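Local coordinates for fusion protein of Nuclear RNA export factor 2 and Protein panoramix (PDB 6IEW) that pairs the UBA-like domain of an NXF-family RNA export factor with a Panoramix helix, as in the complex that silences transposons cotranscriptionally in the ovary, at residues H10-F15 / A33-E38. Numbering follows the deposited sequence. Where two conformers were deposited one is given.
Sequences HKLLLF and ADWDFE
In one of its two conformers, K11 NZ is joined to W35 O through one water. The water accepts from K11 NZ at 2.7 Å and donates to W35 O at 2.8 Å. The lysine chain is extended beyond CG, which brings the ammonium near the carbonyl of W35. K11 CD passes 3.8 Å from W35 O, and K11 CB lies at the edge of the indole, near the ring plane. L12 meets the far end of the six-membered ring, with CG 3.6 Å from W35 CZ3. W35 CG is anti to its carbonyl carbon (chi1 -62°), and the indole reaches back to helix 4-19. Both segments belong to the Nxf2 part of the fusion, in its TAP-C domain of the UBA clan. Helix 4-19 packs on the turn between helices 23-32 and 37-49 and on the start of the latter. A Schellman motif with D34 as its C-prime residue ends helix 23-32; W35 N bonds to V30 O and D34 N to E31 O. D36 then N-caps helix 37-49, with OD2 taking the R39 N-H. F37 opens this helix, and L14 CG of helix 4-19 sits over one face of its ring, offset toward the rim. F37 CE1 lies 3.7 Å from L14 O, while F15 CA approaches the ring edge. F15 is buried against V30 and F44; F37 also touches V84 and I88 of the fused Panoramix helix.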
ATOM      1  N   HIS A  10       1.185   9.832  -8.890  1.00 10.28           N
ATOM      2  CA  HIS A  10       0.856  10.275  -7.540  1.00 10.37           C
ATOM      3  C   HIS A  10       0.047   9.223  -6.791  1.00 10.74           C
ATOM      4  O   HIS A  10       0.312   8.943  -5.616  1.00 11.48           O
ATOM      5  CB  HIS A  10       0.095  11.600  -7.606  1.00 12.45           C
ATOM      6  CG  HIS A  10      -0.456  12.039  -6.288  1.00  9.76           C
ATOM      7  ND1 HIS A  10       0.346  12.469  -5.254  1.00 12.91           N
ATOM      8  CD2 HIS A  10      -1.729  12.101  -5.830  1.00 10.84           C
ATOM      9  CE1 HIS A  10      -0.409  12.782  -4.215  1.00 11.36           C
ATOM     10  NE2 HIS A  10      -1.672  12.564  -4.537  1.00 10.38           N
ATOM     11  N   LYS A  11      -0.951   8.632  -7.455  1.00 10.11           N
ATOM     12  CA  LYS A  11      -1.785   7.629  -6.797  0.59 11.21           C
ATOM     13  C   LYS A  11      -0.976   6.391  -6.431  1.00 11.53           C
ATOM     14  O   LYS A  11      -1.243   5.751  -5.405  1.00 11.53           O
ATOM     15  CB  LYS A  11      -2.970   7.261  -7.685  0.59  9.65           C
ATOM     16  CG  LYS A  11      -3.984   8.380  -7.839  0.59 11.08           C
ATOM     17  CD  LYS A  11      -5.135   7.968  -8.736  0.59 14.72           C
ATOM     18  CE  LYS A  11      -6.125   9.112  -8.897  0.59 18.58           C
ATOM     19  NZ  LYS A  11      -7.184   8.800  -9.893  0.59 17.25           N
ATOM     20  N   LEU A  12       0.010   6.041  -7.254  1.00 10.71           N
ATOM     21  CA  LEU A  12       0.893   4.929  -6.909  1.00  8.76           C
ATOM     22  C   LEU A  12       1.733   5.273  -5.685  1.00  9.42           C
ATOM     23  O   LEU A  12       1.855   4.473  -4.752  1.00 10.56           O
ATOM     24  CB  LEU A  12       1.790   4.587  -8.102  1.00 10.11           C
ATOM     25  CG  LEU A  12       1.090   3.986  -9.323  1.00 10.05           C
ATOM     26  CD1 LEU A  12       1.967   4.123 -10.556  1.00 11.30           C
ATOM     27  CD2 LEU A  12       0.745   2.524  -9.090  1.00 10.60           C
ATOM     28  N   LEU A  13       2.306   6.479  -5.666  1.00 10.26           N
ATOM     29  CA  LEU A  13       3.133   6.893  -4.535  1.00 10.77           C
ATOM     30  C   LEU A  13       2.322   7.046  -3.252  1.00  9.97           C
ATOM     31  O   LEU A  13       2.830   6.766  -2.163  1.00 11.26           O
ATOM     32  CB  LEU A  13       3.890   8.183  -4.858  1.00 15.62           C
ATOM     33  CG  LEU A  13       5.120   8.081  -5.760  1.00 15.62           C
ATOM     34  CD1 LEU A  13       6.019   9.295  -5.569  1.00 17.94           C
ATOM     35  CD2 LEU A  13       5.876   6.798  -5.471  1.00 18.15           C
ATOM     36  N   LEU A  14       1.079   7.522  -3.350  1.00 12.34           N
ATOM     37  CA  LEU A  14       0.183   7.564  -2.195  1.00 12.72           C
ATOM     38  C   LEU A  14       0.140   6.208  -1.504  1.00 11.29           C
ATOM     39  O   LEU A  14       0.310   6.102  -0.282  1.00 11.94           O
ATOM     40  CB  LEU A  14      -1.217   7.907  -2.699  1.00 17.91           C
ATOM     41  CG  LEU A  14      -2.169   8.943  -2.112  1.00 35.59           C
ATOM     42  CD1 LEU A  14      -1.436  10.073  -1.413  1.00 20.42           C
ATOM     43  CD2 LEU A  14      -3.012   9.468  -3.267  1.00 25.09           C
ATOM     44  N   PHE A  15      -0.067   5.153  -2.287  1.00 10.47           N
ATOM     45  CA  PHE A  15      -0.152   3.806  -1.740  1.00  8.98           C
ATOM     46  C   PHE A  15       1.219   3.299  -1.320  1.00 10.16           C
ATOM     47  O   PHE A  15       1.356   2.653  -0.271  1.00  9.93           O
ATOM     48  CB  PHE A  15      -0.777   2.895  -2.797  1.00  9.59           C
ATOM     49  CG  PHE A  15      -0.789   1.442  -2.432  1.00 10.00           C
ATOM     50  CD1 PHE A  15      -1.858   0.900  -1.736  1.00 10.85           C
ATOM     51  CD2 PHE A  15       0.251   0.610  -2.817  1.00 11.85           C
ATOM     52  CE1 PHE A  15      -1.878  -0.443  -1.413  1.00 12.23           C
ATOM     53  CE2 PHE A  15       0.236  -0.737  -2.496  1.00 11.39           C
ATOM     54  CZ  PHE A  15      -0.830  -1.262  -1.792  1.00 12.39           C
ATOM     55  N   ALA A  33      -6.969  -2.765  -7.949  1.00 12.17           N
ATOM     56  CA  ALA A  33      -8.007  -2.040  -7.230  1.00 12.68           C
ATOM     57  C   ALA A  33      -8.577  -0.882  -8.036  1.00 15.77           C
ATOM     58  O   ALA A  33      -9.321  -0.062  -7.487  1.00 17.14           O
ATOM     59  CB  ALA A  33      -7.472  -1.537  -5.887  1.00 13.60           C
ATOM     60  N   ASP A  34      -8.240  -0.802  -9.320  1.00 13.21           N
ATOM     61  CA  ASP A  34      -8.736   0.245 -10.212  1.00 14.64           C
ATOM     62  C   ASP A  34      -8.417   1.644  -9.694  1.00 15.03           C
ATOM     63  O   ASP A  34      -9.251   2.551  -9.741  1.00 16.72           O
ATOM     64  CB  ASP A  34     -10.224   0.095 -10.527  1.00 19.47           C
ATOM     65  CG  ASP A  34     -10.637   0.913 -11.740  1.00 37.54           C
ATOM     66  OD1 ASP A  34      -9.786   1.108 -12.635  1.00 33.93           O
ATOM     67  OD2 ASP A  34     -11.792   1.382 -11.794  1.00 49.04           O
ATOM     68  N   TRP A  35      -7.197   1.818  -9.189  1.00 14.31           N
ATOM     69  CA  TRP A  35      -6.638   3.130  -8.876  1.00 13.80           C
ATOM     70  C   TRP A  35      -7.331   3.827  -7.716  1.00 12.62           C
ATOM     71  O   TRP A  35      -7.201   5.046  -7.561  1.00 16.22           O
ATOM     72  CB  TRP A  35      -6.602   4.028 -10.115  1.00 15.30           C
ATOM     73  CG  TRP A  35      -5.733   3.455 -11.148  1.00 13.09           C
ATOM     74  CD1 TRP A  35      -6.080   2.577 -12.137  1.00 17.30           C
ATOM     75  CD2 TRP A  35      -4.338   3.676 -11.275  1.00 11.98           C
ATOM     76  NE1 TRP A  35      -4.973   2.253 -12.886  1.00 20.35           N
ATOM     77  CE2 TRP A  35      -3.889   2.920 -12.374  1.00 13.75           C
ATOM     78  CE3 TRP A  35      -3.421   4.458 -10.571  1.00 12.17           C
ATOM     79  CZ2 TRP A  35      -2.561   2.920 -12.780  1.00 16.25           C
ATOM     80  CZ3 TRP A  35      -2.113   4.457 -10.969  1.00 17.53           C
ATOM     81  CH2 TRP A  35      -1.689   3.695 -12.063  1.00 14.06           C
ATOM     82  N   ASP A  36      -8.063   3.086  -6.891  1.00 11.82           N
ATOM     83  CA  ASP A  36      -8.719   3.652  -5.722  1.00 12.78           C
ATOM     84  C   ASP A  36      -7.866   3.387  -4.492  1.00 10.49           C
ATOM     85  O   ASP A  36      -7.577   2.229  -4.166  1.00 11.74           O
ATOM     86  CB  ASP A  36     -10.125   3.097  -5.525  1.00 14.77           C
ATOM     87  CG  ASP A  36     -10.859   3.799  -4.399  1.00 18.39           C
ATOM     88  OD1 ASP A  36     -11.411   4.895  -4.634  1.00 22.89           O
ATOM     89  OD2 ASP A  36     -10.853   3.275  -3.274  1.00 15.30           O
ATOM     90  N   PHE A  37      -7.477   4.469  -3.819  1.00 12.56           N
ATOM     91  CA  PHE A  37      -6.558   4.399  -2.688  1.00 10.39           C
ATOM     92  C   PHE A  37      -7.101   3.494  -1.589  1.00 12.19           C
ATOM     93  O   PHE A  37      -6.422   2.558  -1.145  1.00 10.54           O
ATOM     94  CB  PHE A  37      -6.340   5.828  -2.179  1.00 12.00           C
ATOM     95  CG  PHE A  37      -5.416   5.943  -0.999  1.00 10.47           C
ATOM     96  CD1 PHE A  37      -4.151   5.382  -1.021  1.00 10.84           C
ATOM     97  CD2 PHE A  37      -5.806   6.665   0.119  1.00 12.63           C
ATOM     98  CE1 PHE A  37      -3.302   5.519   0.063  1.00 11.69           C
ATOM     99  CE2 PHE A  37      -4.961   6.803   1.201  1.00 13.57           C
ATOM    100  CZ  PHE A  37      -3.709   6.229   1.174  1.00 11.50           C
ATOM    101  N   GLU A  38      -8.334   3.749  -1.147  1.00 11.17           N
ATOM    102  CA  GLU A  38      -8.910   2.962  -0.061  1.00 10.24           C
ATOM    103  C   GLU A  38      -9.050   1.495  -0.454  1.00 11.00           C
ATOM    104  O   GLU A  38      -8.693   0.596   0.316  1.00 11.00           O
ATOM    105  CB  GLU A  38     -10.260   3.549   0.351  1.00 13.13           C
ATOM    106  CG  GLU A  38     -10.929   2.804   1.485  1.00 14.66           C
ATOM    107  CD  GLU A  38     -12.276   3.387   1.834  1.00 24.99           C
ATOM    108  OE1 GLU A  38     -12.829   4.137   1.003  1.00 22.98           O
ATOM    109  OE2 GLU A  38     -12.778   3.100   2.940  1.00 23.46           O
TER
HETATM  110  O   HOH W   1      -8.812   6.954  -8.894  1.00 31.17           O